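Local structure of endonuclease V (Bacillus subtilis, 3GA2) at residues 58-66 against 218-229; 118-126 against 168-176. The protein probably repairs deaminated DNA as a magnesium-dependent endonuclease, nicking the strand at the second phosphodiester bond 3' to a deoxyinosine. The protein carries 1 engineered substitution. All coordinates share one frame; numbering follows the deposited sequence.

Contact 1: 58-66 against 218-229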
loop_
_atom_site.group_PDB
_atom_site.type_symbol
_atom_site.label_atom_id
_atom_site.label_comp_id
_atom_site.label_asym_id
_atom_site.label_seq_id
_atom_site.Cartn_x
_atom_site.Cartn_y
_atom_site.Cartn_z
ATOM N N GLY A 58 -8.522 11.644 8.466
ATOM C CA GLY A 58 -8.034 10.857 7.353
ATOM C C GLY A 58 -9.142 10.182 6.573
ATOM O O GLY A 58 -10.160 9.774 7.134
ATOM N N VAL A 59 -8.947 10.077 5.265
ATOM C CA VAL A 59 -9.923 9.430 4.403
ATOM C C VAL A 59 -9.231 8.372 3.556
ATOM O O VAL A 59 -8.288 8.667 2.820
ATOM C CB VAL A 59 -10.604 10.433 3.455
ATOM C CG1 VAL A 59 -11.616 9.712 2.580
ATOM C CG2 VAL A 59 -11.289 11.519 4.255
ATOM N N CYS A 60 -9.704 7.137 3.663
ATOM C CA CYS A 60 -9.136 6.042 2.890
ATOM C C CYS A 60 -10.084 5.669 1.766
ATOM O O CYS A 60 -11.272 5.453 1.997
ATOM C CB CYS A 60 -8.910 4.808 3.767
ATOM S SG CYS A 60 -8.543 3.301 2.807
ATOM N N CYS A 61 -9.554 5.605 0.551
ATOM C CA CYS A 61 -10.345 5.231 -0.609
ATOM C C CYS A 61 -9.804 3.941 -1.197
ATOM O O CYS A 61 -8.590 3.734 -1.277
ATOM C CB CYS A 61 -10.290 6.304 -1.698
ATOM S SG CYS A 61 -11.156 7.844 -1.344
ATOM N N ILE A 62 -10.716 3.074 -1.603
ATOM C CA ILE A 62 -10.352 1.821 -2.236
ATOM C C ILE A 62 -11.041 1.852 -3.591
ATOM O O ILE A 62 -12.254 2.040 -3.678
ATOM C CB ILE A 62 -10.845 0.599 -1.434
ATOM C CG1 ILE A 62 -10.095 0.511 -0.102
ATOM C CG2 ILE A 62 -10.629 -0.681 -2.242
ATOM C CD1 ILE A 62 -10.537 -0.644 0.783
ATOM N N ILE A 63 -10.252 1.700 -4.646
ATOM C CA ILE A 63 -10.775 1.697 -6.002
ATOM C C ILE A 63 -10.542 0.303 -6.555
ATOM O O ILE A 63 -9.407 -0.161 -6.587
ATOM C CB ILE A 63 -10.022 2.692 -6.901
ATOM C CG1 ILE A 63 -9.981 4.066 -6.238
ATOM C CG2 ILE A 63 -10.696 2.765 -8.262
ATOM C CD1 ILE A 63 -11.349 4.685 -6.015
ATOM N N VAL A 64 -11.613 -0.363 -6.970
ATOM C CA VAL A 64 -11.513 -1.705 -7.522
ATOM C C VAL A 64 -11.681 -1.635 -9.031
ATOM O O VAL A 64 -12.628 -1.026 -9.521
ATOM C CB VAL A 64 -12.616 -2.630 -6.956
ATOM C CG1 VAL A 64 -12.381 -4.059 -7.412
ATOM C CG2 VAL A 64 -12.630 -2.558 -5.429
ATOM N N ILE A 65 -10.752 -2.226 -9.776
ATOM C CA ILE A 65 -10.885 -2.226 -11.224
ATOM C C ILE A 65 -10.945 -3.655 -11.745
ATOM O O ILE A 65 -10.571 -4.596 -11.045
ATOM C CB ILE A 65 -9.712 -1.492 -11.929
ATOM C CG1 ILE A 65 -8.396 -2.226 -11.675
ATOM C CG2 ILE A 65 -9.626 -0.045 -11.429
ATOM C CD1 ILE A 65 -7.306 -1.864 -12.657
ATOM N N ASP A 66 -11.442 -3.808 -12.968
ATOM C CA ASP A 66 -11.525 -5.112 -13.616
ATOM C C ASP A 66 -10.106 -5.347 -14.113
ATOM O O ASP A 66 -9.523 -4.474 -14.754
ATOM C CB ASP A 66 -12.509 -5.048 -14.789
ATOM C CG ASP A 66 -12.533 -6.326 -15.605
ATOM O OD1 ASP A 66 -11.587 -6.560 -16.388
ATOM O OD2 ASP A 66 -13.496 -7.101 -15.454
ATOM N N PRO A 218 -4.836 1.520 -10.595
ATOM C CA PRO A 218 -5.623 1.440 -9.356
ATOM C C PRO A 218 -5.192 2.442 -8.284
ATOM O O PRO A 218 -6.030 3.101 -7.669
ATOM C CB PRO A 218 -5.401 0.000 -8.898
ATOM C CG PRO A 218 -5.192 -0.728 -10.176
ATOM C CD PRO A 218 -4.278 0.201 -10.936
ATOM N N VAL A 219 -3.884 2.549 -8.062
ATOM C CA VAL A 219 -3.348 3.456 -7.054
ATOM C C VAL A 219 -3.505 4.918 -7.458
ATOM O O VAL A 219 -3.796 5.765 -6.618
ATOM C CB VAL A 219 -1.857 3.153 -6.773
ATOM C CG1 VAL A 219 -1.344 4.038 -5.647
ATOM C CG2 VAL A 219 -1.690 1.687 -6.397
ATOM N N ARG A 220 -3.317 5.214 -8.740
ATOM C CA ARG A 220 -3.455 6.588 -9.211
ATOM C C ARG A 220 -4.896 7.058 -9.004
ATOM O O ARG A 220 -5.133 8.204 -8.617
ATOM C CB ARG A 220 -3.090 6.690 -10.692
ATOM C CG ARG A 220 -3.236 8.088 -11.265
ATOM C CD ARG A 220 -3.249 8.071 -12.784
ATOM N NE ARG A 220 -3.191 9.427 -13.329
ATOM C CZ ARG A 220 -3.278 9.722 -14.623
ATOM N NH1 ARG A 220 -3.432 8.754 -15.518
ATOM N NH2 ARG A 220 -3.203 10.985 -15.022
ATOM N N LEU A 221 -5.856 6.172 -9.259
ATOM C CA LEU A 221 -7.258 6.521 -9.080
ATOM C C LEU A 221 -7.603 6.717 -7.604
ATOM O O LEU A 221 -8.310 7.654 -7.246
ATOM C CB LEU A 221 -8.165 5.452 -9.712
ATOM C CG LEU A 221 -8.094 5.464 -11.245
ATOM C CD1 LEU A 221 -8.971 4.379 -11.842
ATOM C CD2 LEU A 221 -8.527 6.842 -11.749
ATOM N N ALA A 222 -7.094 5.847 -6.742
ATOM C CA ALA A 222 -7.377 5.971 -5.319
ATOM C C ALA A 222 -6.807 7.285 -4.788
ATOM O O ALA A 222 -7.461 7.990 -4.025
ATOM C CB ALA A 222 -6.781 4.792 -4.555
ATOM N N ASP A 223 -5.585 7.606 -5.195
ATOM C CA ASP A 223 -4.929 8.834 -4.765
ATOM C C ASP A 223 -5.777 10.050 -5.153
ATOM O O ASP A 223 -6.048 10.916 -4.325
ATOM C CB ASP A 223 -3.536 8.917 -5.399
ATOM C CG ASP A 223 -2.712 10.072 -4.862
ATOM O OD1 ASP A 223 -2.860 10.416 -3.672
ATOM O OD2 ASP A 223 -1.897 10.621 -5.632
ATOM N N LEU A 224 -6.200 10.106 -6.410
ATOM C CA LEU A 224 -7.016 11.213 -6.882
ATOM C C LEU A 224 -8.346 11.277 -6.137
ATOM O O LEU A 224 -8.880 12.359 -5.901
ATOM C CB LEU A 224 -7.284 11.079 -8.382
ATOM C CG LEU A 224 -6.097 11.223 -9.339
ATOM C CD1 LEU A 224 -6.533 10.864 -10.748
ATOM C CD2 LEU A 224 -5.565 12.649 -9.296
ATOM N N GLU A 225 -8.880 10.121 -5.762
ATOM C CA GLU A 225 -10.155 10.078 -5.059
ATOM C C GLU A 225 -10.028 10.579 -3.618
ATOM O O GLU A 225 -10.902 11.294 -3.122
ATOM C CB GLU A 225 -10.715 8.654 -5.080
ATOM C CG GLU A 225 -12.117 8.537 -4.524
ATOM C CD GLU A 225 -13.174 9.068 -5.465
ATOM O OE1 GLU A 225 -14.238 9.496 -4.970
ATOM O OE2 GLU A 225 -12.961 9.049 -6.698
ATOM N N THR A 226 -8.941 10.206 -2.948
ATOM C CA THR A 226 -8.709 10.635 -1.572
ATOM C C THR A 226 -8.528 12.150 -1.522
ATOM O O THR A 226 -8.922 12.802 -0.555
ATOM C CB THR A 226 -7.448 9.978 -0.975
ATOM O OG1 THR A 226 -6.306 10.321 -1.770
ATOM C CG2 THR A 226 -7.595 8.469 -0.937
ATOM N N HIS A 227 -7.940 12.711 -2.573
ATOM C CA HIS A 227 -7.711 14.150 -2.626
ATOM C C HIS A 227 -8.996 14.931 -2.846
ATOM O O HIS A 227 -9.214 15.964 -2.211
ATOM C CB HIS A 227 -6.701 14.481 -3.723
ATOM C CG HIS A 227 -5.312 14.016 -3.414
ATOM N ND1 HIS A 227 -4.310 13.976 -4.359
ATOM C CD2 HIS A 227 -4.758 13.573 -2.260
ATOM C CE1 HIS A 227 -3.200 13.527 -3.803
ATOM N NE2 HIS A 227 -3.444 13.275 -2.529
ATOM N N VAL A 228 -9.848 14.435 -3.740
ATOM C CA VAL A 228 -11.110 15.102 -4.027
ATOM C C VAL A 228 -12.050 15.016 -2.825
ATOM O O VAL A 228 -12.764 15.970 -2.525
ATOM C CB VAL A 228 -11.797 14.499 -5.280
ATOM C CG1 VAL A 228 -12.143 13.045 -5.048
ATOM C CG2 VAL A 228 -13.048 15.295 -5.619
ATOM N N LEU A 229 -12.051 13.878 -2.134
ATOM C CA LEU A 229 -12.905 13.724 -0.961
ATOM C C LEU A 229 -12.406 14.609 0.172
ATOM O O LEU A 229 -13.204 15.209 0.892
ATOM C CB LEU A 229 -12.940 12.272 -0.487
ATOM C CG LEU A 229 -13.917 11.328 -1.189
ATOM C CD1 LEU A 229 -13.635 9.911 -0.743
ATOM C CD2 LEU A 229 -15.357 11.719 -0.868
#
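In the RNase H-like core of the enzyme the last helix packs on the sheet, and here Cys61 and Ile63 of strand 58-66 meet Ala222 and Thr226 of helix 218-229. The axes approach to 7.5 Å at 143°, running roughly antiparallel. Ala222, with no more than a methyl, lets Ile63 CG1 come to 3.4 Å from its CA. The branch CG2 of Ile63 meets Leu221 CB at 4.0 Å. Further along, Ile65 CD1 presses on Pro218 CG at 3.5 Å, a tight carbon pair. Cys61, slim and apolar, rests SG against both Glu225 CG and Leu229 CD1, and its CB meets Thr226 CG2 at 3.5 Å. In Thr226 chi1 of 59° sets OG1 between the backbone N and the carbonyl carbon, from where it donates to Asp223 O at 2.6 Å while CG2 faces the strand. An alanine here keeps neither CG2 nor OG1, which would probably leave a gap beside Cys61 CB and Asp223 O with His227 N as the one remaining donor of the two. Cys60 and Ile62 on the strand's other face meet helix 96-105. Asp223 forms a salt bridge with Lys145. Ala222 lies beside Asp46, a predicted magnesium ligand, and a helix packed on the sheet next to such a site is consistent with the RNase H fold.

Contact 2: 118-126 against 168-176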
loop_
_atom_site.group_PDB
_atom_site.type_symbol
_atom_site.label_atom_id
_atom_site.label_comp_id
_atom_site.label_asym_id
_atom_site.label_seq_id
_atom_site.Cartn_x
_atom_site.Cartn_y
_atom_site.Cartn_z
ATOM N N ASN A 118 4.650 1.622 1.452
ATOM C CA ASN A 118 5.556 0.481 1.478
ATOM C C ASN A 118 4.975 -0.800 2.055
ATOM O O ASN A 118 3.983 -0.791 2.787
ATOM C CB ASN A 118 6.827 0.803 2.270
ATOM C CG ASN A 118 7.715 1.808 1.572
ATOM O OD1 ASN A 118 8.180 1.574 0.457
ATOM N ND2 ASN A 118 7.962 2.936 2.232
ATOM N N GLY A 119 5.634 -1.906 1.723
ATOM C CA GLY A 119 5.241 -3.210 2.222
ATOM C C GLY A 119 6.470 -3.798 2.889
ATOM O O GLY A 119 6.872 -3.360 3.965
ATOM N N TYR A 120 7.087 -4.773 2.228
ATOM C CA TYR A 120 8.278 -5.444 2.741
ATOM C C TYR A 120 9.474 -4.480 2.836
ATOM O O TYR A 120 10.376 -4.674 3.647
ATOM C CB TYR A 120 8.621 -6.620 1.827
ATOM C CG TYR A 120 9.511 -7.672 2.450
ATOM C CD1 TYR A 120 9.056 -8.453 3.516
ATOM C CD2 TYR A 120 10.801 -7.890 1.976
ATOM C CE1 TYR A 120 9.865 -9.426 4.096
ATOM C CE2 TYR A 120 11.626 -8.862 2.551
ATOM C CZ TYR A 120 11.148 -9.624 3.611
ATOM O OH TYR A 120 11.952 -10.577 4.194
ATOM N N LEU A 121 9.481 -3.448 2.001
ATOM C CA LEU A 121 10.556 -2.459 2.025
ATOM C C LEU A 121 10.287 -1.545 3.207
ATOM O O LEU A 121 9.741 -0.447 3.066
ATOM C CB LEU A 121 10.555 -1.662 0.727
ATOM C CG LEU A 121 11.542 -0.510 0.530
ATOM C CD1 LEU A 121 12.999 -0.983 0.532
ATOM C CD2 LEU A 121 11.195 0.133 -0.793
ATOM N N HIS A 122 10.670 -2.021 4.384
ATOM C CA HIS A 122 10.445 -1.281 5.614
ATOM C C HIS A 122 11.428 -1.765 6.670
ATOM O O HIS A 122 11.844 -2.925 6.643
ATOM C CB HIS A 122 8.998 -1.508 6.069
ATOM C CG HIS A 122 8.686 -0.941 7.415
ATOM N ND1 HIS A 122 8.891 -1.644 8.581
ATOM C CD2 HIS A 122 8.210 0.273 7.781
ATOM C CE1 HIS A 122 8.553 -0.887 9.611
ATOM N NE2 HIS A 122 8.138 0.279 9.153
ATOM N N TYR A 123 11.792 -0.870 7.588
ATOM C CA TYR A 123 12.738 -1.156 8.670
ATOM C C TYR A 123 12.555 -2.546 9.257
ATOM O O TYR A 123 13.523 -3.233 9.567
ATOM C CB TYR A 123 12.588 -0.141 9.814
ATOM C CG TYR A 123 12.748 1.312 9.421
ATOM C CD1 TYR A 123 11.686 2.210 9.550
ATOM C CD2 TYR A 123 13.962 1.793 8.926
ATOM C CE1 TYR A 123 11.829 3.554 9.192
ATOM C CE2 TYR A 123 14.113 3.134 8.565
ATOM C CZ TYR A 123 13.045 4.006 8.699
ATOM O OH TYR A 123 13.189 5.325 8.323
ATOM N N ASN A 124 11.308 -2.959 9.425
ATOM C CA ASN A 124 11.059 -4.269 9.996
ATOM C C ASN A 124 10.149 -5.100 9.101
ATOM O O ASN A 124 9.381 -5.934 9.582
ATOM C CB ASN A 124 10.455 -4.104 11.392
ATOM C CG ASN A 124 10.936 -5.160 12.360
ATOM O OD1 ASN A 124 12.123 -5.485 12.395
ATOM N ND2 ASN A 124 10.024 -5.692 13.164
ATOM N N HIS A 125 10.256 -4.868 7.794
ATOM C CA HIS A 125 9.450 -5.576 6.799
ATOM C C HIS A 125 7.979 -5.508 7.181
ATOM O O HIS A 125 7.199 -6.389 6.835
ATOM C CB HIS A 125 9.896 -7.042 6.710
ATOM C CG HIS A 125 11.267 -7.224 6.130
ATOM N ND1 HIS A 125 12.164 -8.154 6.610
ATOM C CD2 HIS A 125 11.890 -6.602 5.099
ATOM C CE1 HIS A 125 13.279 -8.097 5.905
ATOM N NE2 HIS A 125 13.138 -7.163 4.981
HETATM N N MSE A 126 7.587 -4.452 7.883
HETATM C CA MSE A 126 6.202 -4.358 8.306
HETATM C C MSE A 126 5.492 -3.075 7.880
HETATM O O MSE A 126 4.777 -2.460 8.672
HETATM C CB MSE A 126 6.136 -4.542 9.821
HETATM C CG MSE A 126 4.852 -5.182 10.323
HETATM SE SE MSE A 126 4.417 -6.876 9.460
HETATM C CE MSE A 126 2.526 -6.812 9.790
ATOM N N ILE A 168 16.801 -3.407 -4.352
ATOM C CA ILE A 168 17.275 -2.685 -3.186
ATOM C C ILE A 168 17.667 -3.789 -2.218
ATOM O O ILE A 168 16.806 -4.481 -1.682
ATOM C CB ILE A 168 16.157 -1.840 -2.584
ATOM C CG1 ILE A 168 15.659 -0.847 -3.631
ATOM C CG2 ILE A 168 16.658 -1.119 -1.332
ATOM C CD1 ILE A 168 14.336 -0.196 -3.281
ATOM N N ILE A 169 18.968 -3.967 -2.019
ATOM C CA ILE A 169 19.455 -5.021 -1.149
ATOM C C ILE A 169 20.087 -4.484 0.131
ATOM O O ILE A 169 20.885 -3.546 0.104
ATOM C CB ILE A 169 20.459 -5.919 -1.910
ATOM C CG1 ILE A 169 19.842 -6.360 -3.245
ATOM C CG2 ILE A 169 20.802 -7.148 -1.070
ATOM C CD1 ILE A 169 20.716 -7.284 -4.078
ATOM N N ILE A 170 19.706 -5.086 1.255
ATOM C CA ILE A 170 20.200 -4.698 2.572
ATOM C C ILE A 170 20.548 -5.981 3.321
ATOM O O ILE A 170 19.717 -6.880 3.442
ATOM C CB ILE A 170 19.111 -3.915 3.340
ATOM C CG1 ILE A 170 18.711 -2.675 2.532
ATOM C CG2 ILE A 170 19.615 -3.494 4.705
ATOM C CD1 ILE A 170 17.571 -1.913 3.125
ATOM N N ASP A 171 21.780 -6.071 3.814
ATOM C CA ASP A 171 22.233 -7.267 4.531
ATOM C C ASP A 171 22.098 -8.512 3.660
ATOM O O ASP A 171 21.834 -9.604 4.165
ATOM C CB ASP A 171 21.432 -7.484 5.822
ATOM C CG ASP A 171 21.671 -6.395 6.851
ATOM O OD1 ASP A 171 22.836 -5.967 7.005
ATOM O OD2 ASP A 171 20.696 -5.986 7.517
ATOM N N GLY A 172 22.265 -8.354 2.352
ATOM C CA GLY A 172 22.168 -9.501 1.461
ATOM C C GLY A 172 20.747 -9.971 1.210
ATOM O O GLY A 172 20.536 -11.065 0.693
ATOM N N GLU A 173 19.768 -9.152 1.577
ATOM C CA GLU A 173 18.372 -9.509 1.359
ATOM C C GLU A 173 17.682 -8.484 0.480
ATOM O O GLU A 173 17.942 -7.283 0.581
ATOM C CB GLU A 173 17.639 -9.641 2.694
ATOM C CG GLU A 173 17.850 -10.994 3.349
ATOM C CD GLU A 173 17.097 -11.151 4.654
ATOM O OE1 GLU A 173 15.908 -10.769 4.706
ATOM O OE2 GLU A 173 17.695 -11.673 5.623
ATOM N N VAL A 174 16.810 -8.960 -0.399
ATOM C CA VAL A 174 16.090 -8.065 -1.290
ATOM C C VAL A 174 14.859 -7.496 -0.598
ATOM O O VAL A 174 13.900 -8.220 -0.339
ATOM C CB VAL A 174 15.623 -8.790 -2.565
ATOM C CG1 VAL A 174 14.783 -7.839 -3.408
ATOM C CG2 VAL A 174 16.819 -9.284 -3.355
ATOM N N TYR A 175 14.881 -6.203 -0.299
ATOM C CA TYR A 175 13.732 -5.570 0.348
ATOM C C TYR A 175 12.672 -5.144 -0.657
ATOM O O TYR A 175 11.482 -5.125 -0.342
ATOM C CB TYR A 175 14.163 -4.345 1.162
ATOM C CG TYR A 175 14.693 -4.665 2.543
ATOM C CD1 TYR A 175 14.218 -3.979 3.666
ATOM C CD2 TYR A 175 15.673 -5.637 2.731
ATOM C CE1 TYR A 175 14.704 -4.253 4.945
ATOM C CE2 TYR A 175 16.168 -5.920 4.005
ATOM C CZ TYR A 175 15.681 -5.230 5.103
ATOM O OH TYR A 175 16.149 -5.533 6.357
ATOM N N GLY A 176 13.112 -4.798 -1.863
ATOM C CA GLY A 176 12.196 -4.363 -2.902
ATOM C C GLY A 176 12.960 -3.877 -4.127
ATOM O O GLY A 176 14.130 -4.212 -4.299
HETATM O O HOH W 1 14.338 -11.159 2.599
HETATM O O HOH W 2 16.204 -3.322 8.945
#
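A first torsion of -82° places Tyr175 CG opposite its carbonyl carbon and swings the phenol toward the loop 118-126, where it meets His125 and Leu121; in Tyr120, chi1 of -160° carries the ring the other way from the backbone N, along the backbone of Val174 and Tyr175. The Tyr175 ring has neighbours over both faces. The imidazole of His125 lies over one of them, oblique to it, its centroid 4.2 Å from that of the phenol and the planes inclined at 49°, while Ile170 CD1 sits on the opposite side, 3.9 Å above the ring plane and over its centre. At the rim, near the ring plane, His122 O approaches Tyr175 CE1 at 3.6 Å. Leu121, the centre of an inverse gamma turn, supplies the apolar part: its CD1 meets Tyr175 CB at 3.6 Å, and its CD2 touches Ile168 CD1 at 4.0 Å, on the neighbouring strand of the hairpin. That hairpin closes through a type I' turn from Ile170 to Glu173, and Gly172 suits the positive phi there. Tyr120 turns its edge to the hairpin, with the carbonyl oxygens of Val174 and Tyr175 near its plane. Beyond it a water joins the segments, 2.9 Å from Tyr120 OH and donating to Glu173 OE1 at 2.7 Å. A second water, donating to Tyr123 O, is only weakly bonded to Tyr175 OH. Direct adhesion of loop to hairpin thus rests on aromatic and aliphatic packing; one water relays Tyr120 OH to Glu173 OE1, and the other is a weak link.

Contact 1 and contact 2 lie on opposite sides of the chain's centre, their centres 26 Å apart and their nearest atoms about 10 Å apart. One mixed sheet connects them. Strand 55-66 of contact 1 is next to the outermost strand 72-81, whereas strands 173-179 and 165-170 of contact 2 form its other margin. Along the chain, strand 58-66 comes first, then 118-126 and 168-176, and helix 218-229 last. The strands carrying the predicted magnesium ligands Asp46 and Asp116 lie in the sheet between the two contacts. Contact 1 therefore ties the last helix, and contact 2 the loop after Asp116, to different sides of the sheet that bears the predicted metal site.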